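Local coordinates for protein tyrosinase (Aspergillus oryzae, PDB 6JU8) that probably oxidises L-tyrosine and L-dopa to L-dopaquinone with molecular oxygen at a dinuclear copper centre, as part of melanin biosynthesis, at residues A96-Y101 with T105-Y110; M326-I331 with C377-L382; N333-W338 with W373-N378; S393-D398 with F424-V429. The protein carries 1 engineered substitution. One frame throughout, in Å; residues are numbered along the deposited sequence.

Interaction 1: residues A96-Y101 with T105-Y110; sequences AVHNNY and TWHRVY. Engineered in segment 96-101: Ala96 (natural residue Cys). With CU (copper (II) ion), chain C.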
# COMPACT_ATOMS: atom_id res chain seq x y z
N ALA A 96 12.65 -14.05 22.62
CA ALA A 96 11.87 -15.04 21.92
C ALA A 96 12.68 -16.32 21.73
O ALA A 96 13.88 -16.28 21.45
CB ALA A 96 11.45 -14.51 20.56
N VAL A 97 11.98 -17.44 21.86
CA VAL A 97 12.59 -18.74 21.59
C VAL A 97 12.32 -19.16 20.15
O VAL A 97 11.16 -19.33 19.76
CB VAL A 97 12.05 -19.84 22.52
CG1 VAL A 97 12.60 -21.19 22.06
CG2 VAL A 97 12.43 -19.56 23.96
N HIS A 98 13.39 -19.30 19.37
CA HIS A 98 13.36 -19.87 18.03
C HIS A 98 14.34 -21.03 17.97
O HIS A 98 15.38 -21.00 18.66
CB HIS A 98 13.67 -18.80 16.97
CG HIS A 98 12.64 -17.71 17.00
ND1 HIS A 98 12.95 -16.43 17.42
CD2 HIS A 98 11.32 -17.68 16.69
CE1 HIS A 98 11.88 -15.67 17.33
NE2 HIS A 98 10.85 -16.40 16.91
N ASN A 99 14.01 -22.02 17.17
CA ASN A 99 14.88 -23.20 16.97
C ASN A 99 15.13 -23.90 18.30
O ASN A 99 16.23 -24.39 18.57
CB ASN A 99 16.22 -22.84 16.31
CG ASN A 99 16.91 -24.05 15.74
OD1 ASN A 99 16.30 -24.90 15.08
ND2 ASN A 99 18.22 -24.19 15.99
N ASN A 100 14.10 -23.97 19.15
CA ASN A 100 14.11 -24.89 20.29
C ASN A 100 12.70 -25.37 20.55
O ASN A 100 11.73 -24.75 20.10
CB ASN A 100 14.70 -24.22 21.52
CG ASN A 100 15.29 -25.19 22.52
OD1 ASN A 100 15.28 -26.41 22.32
ND2 ASN A 100 15.81 -24.63 23.61
N TYR A 101 12.58 -26.44 21.33
CA TYR A 101 11.30 -27.11 21.55
C TYR A 101 10.32 -26.31 22.38
O TYR A 101 9.14 -26.64 22.44
CB TYR A 101 11.56 -28.49 22.19
CG TYR A 101 12.61 -29.23 21.40
CD1 TYR A 101 12.33 -29.67 20.11
CD2 TYR A 101 13.88 -29.46 21.92
CE1 TYR A 101 13.29 -30.34 19.37
CE2 TYR A 101 14.84 -30.13 21.18
CZ TYR A 101 14.54 -30.55 19.91
OH TYR A 101 15.45 -31.22 19.12
N THR A 105 5.67 -22.90 23.37
CA THR A 105 5.19 -22.50 24.70
C THR A 105 5.63 -21.10 25.05
O THR A 105 4.86 -20.32 25.66
CB THR A 105 5.63 -23.53 25.76
OG1 THR A 105 7.03 -23.75 25.56
CG2 THR A 105 4.86 -24.83 25.56
N TRP A 106 6.85 -20.71 24.64
CA TRP A 106 7.22 -19.29 24.84
C TRP A 106 6.20 -18.40 24.16
O TRP A 106 5.71 -17.41 24.73
CB TRP A 106 8.66 -19.05 24.30
CG TRP A 106 9.11 -17.66 24.67
CD1 TRP A 106 9.81 -17.32 25.80
CD2 TRP A 106 8.90 -16.46 23.94
NE1 TRP A 106 10.04 -15.96 25.83
CE2 TRP A 106 9.48 -15.42 24.69
CE3 TRP A 106 8.24 -16.15 22.73
CZ2 TRP A 106 9.45 -14.08 24.27
CZ3 TRP A 106 8.22 -14.83 22.32
CH2 TRP A 106 8.81 -13.80 23.09
N HIS A 107 5.85 -18.73 22.90
CA HIS A 107 4.92 -17.87 22.18
C HIS A 107 3.51 -17.96 22.72
O HIS A 107 2.78 -16.96 22.64
CB HIS A 107 4.97 -18.18 20.67
CG HIS A 107 6.22 -17.68 20.03
ND1 HIS A 107 7.42 -18.38 19.99
CD2 HIS A 107 6.49 -16.51 19.40
CE1 HIS A 107 8.34 -17.66 19.35
NE2 HIS A 107 7.81 -16.51 19.00
N ARG A 108 3.10 -19.08 23.32
CA ARG A 108 1.79 -19.17 23.95
C ARG A 108 1.68 -18.11 25.03
O ARG A 108 0.65 -17.41 25.12
CB ARG A 108 1.58 -20.58 24.52
CG ARG A 108 0.26 -20.70 25.31
CD ARG A 108 -0.14 -22.16 25.53
NE ARG A 108 -0.60 -22.77 24.29
CZ ARG A 108 -0.82 -24.05 24.07
NH1 ARG A 108 -0.67 -24.97 25.02
NH2 ARG A 108 -1.22 -24.44 22.86
N VAL A 109 2.72 -17.98 25.86
CA VAL A 109 2.69 -16.96 26.92
C VAL A 109 2.73 -15.57 26.33
O VAL A 109 2.02 -14.65 26.79
CB VAL A 109 3.84 -17.19 27.92
CG1 VAL A 109 3.77 -16.14 29.05
CG2 VAL A 109 3.83 -18.57 28.56
N TYR A 110 3.54 -15.35 25.30
CA TYR A 110 3.67 -14.01 24.69
C TYR A 110 2.34 -13.53 24.15
O TYR A 110 1.96 -12.37 24.38
CB TYR A 110 4.70 -14.10 23.57
CG TYR A 110 5.25 -12.80 23.03
CD1 TYR A 110 5.41 -11.66 23.80
CD2 TYR A 110 5.65 -12.74 21.69
CE1 TYR A 110 5.94 -10.49 23.28
CE2 TYR A 110 6.22 -11.59 21.15
CZ TYR A 110 6.34 -10.45 21.95
OH TYR A 110 6.90 -9.33 21.38
CU CU C . 9.06 -15.49 17.82
O HOH W 1 8.31 -15.40 16.05

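Interaction 2: residues M326-I331 with C377-L382; sequences MNLEAI and CNIDRL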
# COMPACT_ATOMS: atom_id res chain seq x y z
N MET A 326 6.10 -31.09 7.31
CA MET A 326 6.95 -30.02 7.82
C MET A 326 6.50 -29.63 9.23
O MET A 326 5.29 -29.53 9.47
CB MET A 326 6.86 -28.82 6.88
CG MET A 326 7.67 -27.61 7.29
SD MET A 326 7.62 -26.33 6.04
CE MET A 326 8.56 -27.06 4.71
N ASN A 327 7.43 -29.41 10.16
CA ASN A 327 7.06 -29.08 11.54
C ASN A 327 6.42 -27.69 11.67
O ASN A 327 6.47 -26.85 10.77
CB ASN A 327 8.30 -29.21 12.42
CG ASN A 327 9.35 -28.17 12.15
OD1 ASN A 327 9.19 -27.01 12.53
ND2 ASN A 327 10.44 -28.55 11.49
N LEU A 328 5.80 -27.46 12.83
CA LEU A 328 5.08 -26.22 13.09
C LEU A 328 5.94 -24.97 12.92
O LEU A 328 5.54 -23.96 12.32
CB LEU A 328 4.59 -26.24 14.55
CG LEU A 328 3.88 -24.98 15.04
CD1 LEU A 328 2.46 -24.94 14.48
CD2 LEU A 328 3.87 -24.93 16.56
N GLU A 329 7.17 -25.01 13.46
CA GLU A 329 8.01 -23.82 13.43
C GLU A 329 8.43 -23.51 12.00
O GLU A 329 8.43 -22.34 11.61
CB GLU A 329 9.25 -24.03 14.31
CG GLU A 329 10.09 -22.77 14.46
CD GLU A 329 11.22 -22.91 15.45
OE1 GLU A 329 11.56 -24.02 15.92
OE2 GLU A 329 11.82 -21.85 15.73
N ALA A 330 8.77 -24.53 11.22
CA ALA A 330 9.17 -24.35 9.82
C ALA A 330 8.02 -23.76 9.01
O ALA A 330 8.22 -22.88 8.17
CB ALA A 330 9.63 -25.70 9.26
N ILE A 331 6.80 -24.28 9.19
CA ILE A 331 5.66 -23.69 8.47
C ILE A 331 5.54 -22.22 8.85
O ILE A 331 5.40 -21.32 8.02
CB ILE A 331 4.34 -24.43 8.75
CG1 ILE A 331 4.38 -25.86 8.19
CG2 ILE A 331 3.16 -23.66 8.18
CD1 ILE A 331 3.16 -26.70 8.53
N CYS A 377 -1.32 -16.15 17.13
CA CYS A 377 -2.54 -16.70 17.69
C CYS A 377 -2.94 -17.97 16.95
O CYS A 377 -3.30 -18.99 17.59
CB CYS A 377 -3.62 -15.59 17.72
SG CYS A 377 -5.03 -16.18 18.72
N ASN A 378 -2.80 -18.01 15.62
CA ASN A 378 -3.07 -19.26 14.92
C ASN A 378 -1.99 -20.31 15.18
O ASN A 378 -2.32 -21.51 15.24
CB ASN A 378 -3.21 -19.08 13.40
CG ASN A 378 -3.90 -20.29 12.79
OD1 ASN A 378 -4.92 -20.75 13.33
ND2 ASN A 378 -3.38 -20.83 11.71
N ILE A 379 -0.73 -19.93 15.35
CA ILE A 379 0.29 -20.94 15.71
C ILE A 379 -0.07 -21.56 17.06
O ILE A 379 0.10 -22.78 17.25
CB ILE A 379 1.68 -20.32 15.68
CG1 ILE A 379 2.03 -19.85 14.26
CG2 ILE A 379 2.74 -21.25 16.25
CD1 ILE A 379 1.99 -20.95 13.21
N ASP A 380 -0.59 -20.76 17.98
CA ASP A 380 -1.05 -21.29 19.27
C ASP A 380 -2.21 -22.26 19.09
O ASP A 380 -2.26 -23.31 19.75
CB ASP A 380 -1.47 -20.12 20.19
CG ASP A 380 -1.64 -20.66 21.60
OD1 ASP A 380 -0.59 -21.05 22.17
OD2 ASP A 380 -2.78 -20.74 22.10
N ARG A 381 -3.15 -21.90 18.22
CA ARG A 381 -4.30 -22.76 17.89
C ARG A 381 -3.86 -24.09 17.28
O ARG A 381 -4.36 -25.16 17.64
CB ARG A 381 -5.22 -21.96 16.95
CG ARG A 381 -6.42 -22.79 16.45
CD ARG A 381 -7.37 -21.84 15.69
NE ARG A 381 -8.36 -22.58 14.92
CZ ARG A 381 -8.13 -23.07 13.69
NH1 ARG A 381 -6.94 -22.91 13.11
NH2 ARG A 381 -9.07 -23.74 13.05
N LEU A 382 -2.91 -24.02 16.33
CA LEU A 382 -2.40 -25.25 15.72
C LEU A 382 -1.73 -26.13 16.77
O LEU A 382 -1.88 -27.35 16.76
CB LEU A 382 -1.41 -24.92 14.61
CG LEU A 382 -2.02 -24.27 13.36
CD1 LEU A 382 -0.91 -23.88 12.39
CD2 LEU A 382 -3.04 -25.19 12.70

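Interaction 3: residues N333-W338 with W373-N378; sequences NNVHNW and WLHHCN. With CU (copper (II) ion), chain D.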
# COMPACT_ATOMS: atom_id res chain seq x y z
N ASN A 333 7.75 -20.16 9.91
CA ASN A 333 8.84 -19.34 9.36
C ASN A 333 8.53 -18.94 7.94
O ASN A 333 8.76 -17.79 7.54
CB ASN A 333 10.13 -20.18 9.37
CG ASN A 333 10.74 -20.41 10.74
OD1 ASN A 333 10.29 -19.87 11.73
ND2 ASN A 333 11.76 -21.27 10.75
N ASN A 334 8.03 -19.88 7.15
CA ASN A 334 7.64 -19.57 5.77
C ASN A 334 6.53 -18.53 5.77
O ASN A 334 6.57 -17.57 4.98
CB ASN A 334 7.21 -20.85 5.06
CG ASN A 334 8.41 -21.64 4.58
OD1 ASN A 334 9.00 -21.32 3.54
ND2 ASN A 334 8.76 -22.70 5.30
N VAL A 335 5.51 -18.68 6.62
CA VAL A 335 4.42 -17.69 6.61
C VAL A 335 4.95 -16.32 6.98
O VAL A 335 4.58 -15.32 6.36
CB VAL A 335 3.28 -18.15 7.53
CG1 VAL A 335 2.23 -17.06 7.61
CG2 VAL A 335 2.68 -19.44 7.00
N HIS A 336 5.87 -16.21 7.96
CA HIS A 336 6.51 -14.92 8.24
C HIS A 336 7.13 -14.32 6.96
O HIS A 336 6.95 -13.14 6.65
CB HIS A 336 7.63 -15.11 9.26
CG HIS A 336 7.26 -14.93 10.70
ND1 HIS A 336 7.06 -13.68 11.24
CD2 HIS A 336 7.10 -15.81 11.71
CE1 HIS A 336 6.79 -13.79 12.53
NE2 HIS A 336 6.77 -15.08 12.84
N ASN A 337 7.87 -15.15 6.22
CA ASN A 337 8.52 -14.64 5.00
C ASN A 337 7.49 -14.16 4.00
O ASN A 337 7.67 -13.11 3.35
CB ASN A 337 9.37 -15.75 4.36
CG ASN A 337 10.64 -16.01 5.15
OD1 ASN A 337 11.08 -15.19 5.94
ND2 ASN A 337 11.21 -17.19 4.87
N TRP A 338 6.43 -14.95 3.82
CA TRP A 338 5.46 -14.65 2.75
C TRP A 338 4.62 -13.43 3.10
O TRP A 338 4.19 -12.72 2.20
CB TRP A 338 4.57 -15.87 2.48
CG TRP A 338 5.37 -17.07 2.07
CD1 TRP A 338 6.63 -17.09 1.54
CD2 TRP A 338 4.93 -18.43 2.17
NE1 TRP A 338 7.00 -18.40 1.31
CE2 TRP A 338 5.98 -19.23 1.69
CE3 TRP A 338 3.76 -19.06 2.62
CZ2 TRP A 338 5.91 -20.63 1.64
CZ3 TRP A 338 3.70 -20.43 2.57
CH2 TRP A 338 4.76 -21.22 2.08
N TRP A 373 0.88 -10.88 15.81
CA TRP A 373 0.17 -11.47 16.94
C TRP A 373 -0.97 -12.36 16.47
O TRP A 373 -1.31 -13.34 17.13
CB TRP A 373 -0.36 -10.31 17.79
CG TRP A 373 0.70 -9.30 18.13
CD1 TRP A 373 0.97 -8.14 17.45
CD2 TRP A 373 1.61 -9.34 19.24
NE1 TRP A 373 2.01 -7.46 18.06
CE2 TRP A 373 2.41 -8.18 19.17
CE3 TRP A 373 1.82 -10.24 20.30
CZ2 TRP A 373 3.40 -7.90 20.11
CZ3 TRP A 373 2.82 -9.97 21.24
CH2 TRP A 373 3.61 -8.80 21.14
N LEU A 374 -1.56 -12.00 15.34
CA LEU A 374 -2.65 -12.80 14.74
C LEU A 374 -2.12 -14.09 14.14
O LEU A 374 -2.74 -15.15 14.30
CB LEU A 374 -3.35 -11.95 13.69
CG LEU A 374 -3.86 -10.57 14.13
CD1 LEU A 374 -4.52 -9.87 12.95
CD2 LEU A 374 -4.80 -10.64 15.33
N HIS A 375 -0.95 -13.99 13.52
CA HIS A 375 -0.23 -15.19 13.09
C HIS A 375 0.08 -16.09 14.27
O HIS A 375 -0.20 -17.30 14.27
CB HIS A 375 1.06 -14.74 12.38
CG HIS A 375 1.93 -15.86 11.90
ND1 HIS A 375 1.43 -16.97 11.26
CD2 HIS A 375 3.29 -15.96 11.92
CE1 HIS A 375 2.47 -17.74 10.94
NE2 HIS A 375 3.61 -17.17 11.33
N HIS A 376 0.70 -15.51 15.33
CA HIS A 376 1.03 -16.36 16.47
C HIS A 376 -0.20 -16.85 17.20
O HIS A 376 -0.14 -17.93 17.80
CB HIS A 376 2.00 -15.62 17.41
CG HIS A 376 3.40 -15.94 16.94
ND1 HIS A 376 3.97 -17.17 17.21
CD2 HIS A 376 4.26 -15.30 16.12
CE1 HIS A 376 5.15 -17.24 16.62
NE2 HIS A 376 5.36 -16.10 15.93
N CYS A 377 -1.32 -16.15 17.13
CA CYS A 377 -2.54 -16.70 17.69
C CYS A 377 -2.94 -17.97 16.95
O CYS A 377 -3.30 -18.99 17.59
CB CYS A 377 -3.62 -15.59 17.72
SG CYS A 377 -5.03 -16.18 18.72
N ASN A 378 -2.80 -18.01 15.62
CA ASN A 378 -3.07 -19.26 14.92
C ASN A 378 -1.99 -20.31 15.18
O ASN A 378 -2.32 -21.51 15.24
CB ASN A 378 -3.21 -19.08 13.40
CG ASN A 378 -3.90 -20.29 12.79
OD1 ASN A 378 -4.92 -20.75 13.33
ND2 ASN A 378 -3.38 -20.83 11.71
CU CU D . 6.61 -15.79 14.59
O HOH W 1 8.31 -15.40 16.05

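Interaction 4: residues S393-D398 with F424-V429; sequences SWFNDD and FRSDDV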
# COMPACT_ATOMS: atom_id res chain seq x y z
N SER A 393 2.03 -36.38 24.19
CA SER A 393 3.24 -35.98 23.47
C SER A 393 3.64 -34.57 23.90
O SER A 393 3.10 -33.59 23.38
CB SER A 393 3.02 -36.02 21.96
OG SER A 393 2.75 -37.35 21.53
N TRP A 394 4.54 -34.45 24.86
CA TRP A 394 4.80 -33.17 25.51
C TRP A 394 6.16 -33.22 26.20
O TRP A 394 6.31 -33.77 27.30
CB TRP A 394 3.74 -32.87 26.56
CG TRP A 394 3.87 -31.52 27.21
CD1 TRP A 394 4.39 -31.23 28.44
CD2 TRP A 394 3.44 -30.27 26.66
NE1 TRP A 394 4.33 -29.88 28.68
CE2 TRP A 394 3.75 -29.26 27.61
CE3 TRP A 394 2.84 -29.88 25.45
CZ2 TRP A 394 3.46 -27.90 27.40
CZ3 TRP A 394 2.55 -28.55 25.22
CH2 TRP A 394 2.88 -27.59 26.20
N PHE A 395 7.18 -32.69 25.52
CA PHE A 395 8.50 -32.56 26.10
C PHE A 395 9.03 -33.87 26.67
O PHE A 395 9.79 -33.83 27.65
CB PHE A 395 8.56 -31.44 27.15
CG PHE A 395 8.35 -30.06 26.57
CD1 PHE A 395 7.07 -29.50 26.44
CD2 PHE A 395 9.42 -29.31 26.11
CE1 PHE A 395 6.85 -28.26 25.88
CE2 PHE A 395 9.22 -28.05 25.56
CZ PHE A 395 7.94 -27.51 25.43
N ASN A 396 8.71 -35.00 26.06
CA ASN A 396 9.04 -36.29 26.68
C ASN A 396 9.75 -37.22 25.71
O ASN A 396 10.06 -38.35 26.08
CB ASN A 396 7.80 -36.95 27.30
CG ASN A 396 6.73 -37.26 26.29
OD1 ASN A 396 6.55 -36.53 25.31
ND2 ASN A 396 5.97 -38.33 26.50
N ASP A 397 10.08 -36.77 24.50
CA ASP A 397 11.04 -37.54 23.70
C ASP A 397 12.46 -37.22 24.14
O ASP A 397 12.70 -36.30 24.92
CB ASP A 397 10.85 -37.23 22.20
CG ASP A 397 11.05 -35.74 21.97
OD1 ASP A 397 10.08 -34.97 22.11
OD2 ASP A 397 12.21 -35.33 21.71
N ASP A 398 13.41 -38.02 23.66
CA ASP A 398 14.78 -37.91 24.14
C ASP A 398 15.41 -36.56 23.85
O ASP A 398 16.31 -36.09 24.57
CB ASP A 398 15.63 -39.03 23.53
CG ASP A 398 15.22 -40.39 24.05
OD1 ASP A 398 14.68 -40.51 25.17
OD2 ASP A 398 15.42 -41.37 23.30
N PHE A 424 7.26 -18.12 34.09
CA PHE A 424 6.55 -19.20 33.42
C PHE A 424 7.48 -20.34 33.01
O PHE A 424 8.64 -20.13 32.66
CB PHE A 424 5.85 -18.69 32.16
CG PHE A 424 4.45 -18.17 32.38
CD1 PHE A 424 4.19 -16.87 32.79
CD2 PHE A 424 3.37 -19.02 32.16
CE1 PHE A 424 2.88 -16.42 32.97
CE2 PHE A 424 2.07 -18.59 32.36
CZ PHE A 424 1.84 -17.29 32.77
N ARG A 425 6.94 -21.55 33.04
CA ARG A 425 7.55 -22.76 32.50
C ARG A 425 6.54 -23.42 31.57
O ARG A 425 5.34 -23.18 31.71
CB ARG A 425 7.97 -23.73 33.62
CG ARG A 425 9.06 -23.09 34.48
CD ARG A 425 10.27 -23.98 34.64
NE ARG A 425 11.32 -23.25 35.36
CZ ARG A 425 11.93 -23.75 36.42
NH1 ARG A 425 11.57 -24.97 36.83
NH2 ARG A 425 12.87 -23.07 37.05
N SER A 426 7.01 -24.25 30.65
CA SER A 426 6.14 -24.82 29.64
C SER A 426 4.99 -25.60 30.26
O SER A 426 3.86 -25.50 29.77
CB SER A 426 6.98 -25.74 28.73
OG SER A 426 7.86 -24.94 27.93
N ASP A 427 5.24 -26.37 31.34
CA ASP A 427 4.13 -27.14 31.91
C ASP A 427 3.01 -26.24 32.42
O ASP A 427 1.86 -26.67 32.49
CB ASP A 427 4.64 -28.01 33.05
CG ASP A 427 5.31 -29.28 32.60
OD1 ASP A 427 5.09 -29.72 31.46
OD2 ASP A 427 6.03 -29.90 33.39
N ASP A 428 3.29 -24.99 32.77
CA ASP A 428 2.28 -24.05 33.23
C ASP A 428 1.21 -23.77 32.18
O ASP A 428 0.07 -23.46 32.53
CB ASP A 428 2.88 -22.70 33.65
CG ASP A 428 3.85 -22.83 34.80
OD1 ASP A 428 3.68 -23.71 35.67
OD2 ASP A 428 4.81 -22.04 34.86
N VAL A 429 1.60 -23.92 30.90
CA VAL A 429 0.66 -23.58 29.83
C VAL A 429 0.33 -24.77 28.95
O VAL A 429 -0.19 -24.61 27.84
CB VAL A 429 1.17 -22.39 28.98
CG1 VAL A 429 1.32 -21.18 29.88
CG2 VAL A 429 2.46 -22.75 28.25

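Interaction 1: residues A96-Y101 with T105-Y110
His98 and His107 are joined through metal, each giving its NE2 to the same copper(II) ion, with His98 NE2 at 2.2 Å and His107 NE2 at 2.0 Å from the copper. Their rings are neither stacked nor edge-to-face: the planes stand at 49°, and His98 NE2 and His107 NE2 lie 3.7 Å apart with the metal drawing them together. His71 NE2 and a water complete the ligands. The His107 ring is held in its rotation from several sides. Its ND1 bonds to the backbone oxygen of Phe103, CE3 of Trp106 lies over the centre of one face, and the oxygen of Val97 comes in at the edge, 3.3 Å from His107 CE1. That oxygen is buried and has no hydrogen-bond partner in the model.

The remainder is apolar and CH-pi contact against the indole of Trp106. Ala96, an engineered residue that replaces a natural cysteine, sets its CA 3.4 Å from the centroid of the six-membered ring of Trp106, only 9° off the ring normal. Its CB touches the far rim of the same ring at CZ3. Val97 meets the other end of the side chain, Val97 CG2 lying 3.8 Å from Trp106 CB. The indole of Trp106 is laid along the loop by a first torsion of -173°, which turns CG away from the backbone N, and Arg409 O accepts from its NE1.

A loop histidine and a helix histidine converging on one metal, with a further histidine from an earlier loop, is the three-histidine copper site characteristic of the tyrosinase central domain.

Interaction 2: residues M326-I331 with C377-L382
Leu328 and Ile379 mark the closest approach of the two backbones, their CA atoms 7.6 Å apart, where the first turn of helix 328-340 comes up beside the middle of helix 371-389. Asn327 sits at the N-cap of the first helix: Asn327 OD1 accepts from Ala330 N at 2.8 Å, the donor standing above the carbonyl plane and the hydrogen bond nearly straight (N-H...O 164°).

The side-chain contact is wholly apolar and rests on one leucine. Leu328 points at the partner helix and spreads its two methyls over Ile379 and Leu382. Leu328 CD2 lies 3.9 Å from Ile379 CG2, while Leu328 CD1 reaches Leu382 CB, one turn further along, at the same distance. The branch of Ile379 that does the touching is CG2, held anti to the backbone N. Two helices of the copper-binding bundle of the tyrosinase domain are thus packed together beside the metal centre: the side chain of Ile379 also touches that of His332, a copper ligand. Phe103 of helix 103-129 adjoins both Leu328 and Ile379, and Leu290 of helix 283-292 packs on Leu328. Polar groups are turned elsewhere. Asp380 faces away from the contact and forms a salt bridge with Arg108, and the NH1 of Arg381 binds Asn378 OD1 in the carbonyl plane, on a lone pair.

Interaction 3: residues N333-W338 with W373-N378
His336 and His375 hold the nearest CA atoms, 8.3 Å apart, of two short helical segments that run almost antiparallel, with 156° between their directions and axes 11.4 Å apart at closest approach. The distance between the axes is spanned by imidazoles and a metal. His336 and His376 bind one copper(II) ion through NE2, each at 1.9 Å, and their rings meet rim to rim. His332 supplies the third nitrogen and a water lies at 2.3 Å from the copper.

His375 plays a different part. A first torsion of 179° extends it straight across to helix 328-340, where it turns its edge to the face of His336, a T-shaped pair with planes at 84°. CD2 of His375 lies over that face, 3.7 Å from His336 NE2. Farther round the ring, His375 CE1 meets Val335 CG1 at 3.4 Å, a tight contact. His375 is thus a second-shell residue that covers one side of a first-shell ligand, while the hydrogen bond between His336 ND1 and Met360 O helps fix that ring's rotation.

A helix pair supplying histidines to one copper forms half of the type 3 dinuclear site that tyrosinases build in a helical bundle.

Interaction 4: residues S393-D398 with F424-V429
Trp394 and Asp427 meet almost in one plane. The carboxylate meets the N-H edge of the indole, the two groups nearly coplanar, and Trp394 NE1 donates to Asp427 OD1 at 2.9 Å, approaching that oxygen nearly in line with its C-O bond. The acceptor is only 9° out of the ring plane, although the bond is somewhat bent at the hydrogen (144°). The other carboxylate oxygen, OD2, forms a salt bridge with Lys404, so this side chain is gripped at both oxygens. Along the same indole edge, CZ2 of Trp394 lies 3.4 Å from the backbone oxygen of Ser426. The indole edge therefore follows the start of the 3-10 turn 426-428.

Phe395 comes in beside it. CD1 of Phe395 lies 3.5 Å above one face of the Trp394 ring, while the far end of the phenyl ring reaches Ser426, Phe395 CZ standing 3.6 Å from Ser426 OG. That hydroxyl approaches the phenyl obliquely and has its own hydrogen-bond partner in Thr105 OG1. Phe395 is directed toward the turn next to the indole by a chi1 of -66°; Trp394 meets the backbone oxygen of Ser426 and Phe395 its side chain.

Both loops lie against Thr105 on helix 103-129, which touches Trp394 and Phe395. Trp394 also contacts Gln387 of helix 371-389, and Trp298 meets both rings. The contact thus joins the loop after helix 371-389 to the turn that follows strand 420-423.

Overall arrangement
Along the chain, interaction 1 closes before the others open; interactions 2 and 3 both join helix 328-340 to helix 371-389, sharing Cys377 and Asn378, with centres 8 Å apart; interaction 4 comes last. Interactions 1 and 3 each hold one copper and share a bridging water, and His107 CD2 packs 3.2 Å from His376 CE1, forming one dinuclear centre. Interactions 1 and 2, centres 11 Å apart, are tied by a probable hydrogen bond from Asn99 N to Glu329 OE2. Interaction 4, its centre 22 Å from that of interaction 3, touches interaction 1 where Arg108 NH1 probably bonds Val429 O. This chain, part of a longer protein, carries the copper-binding central domain.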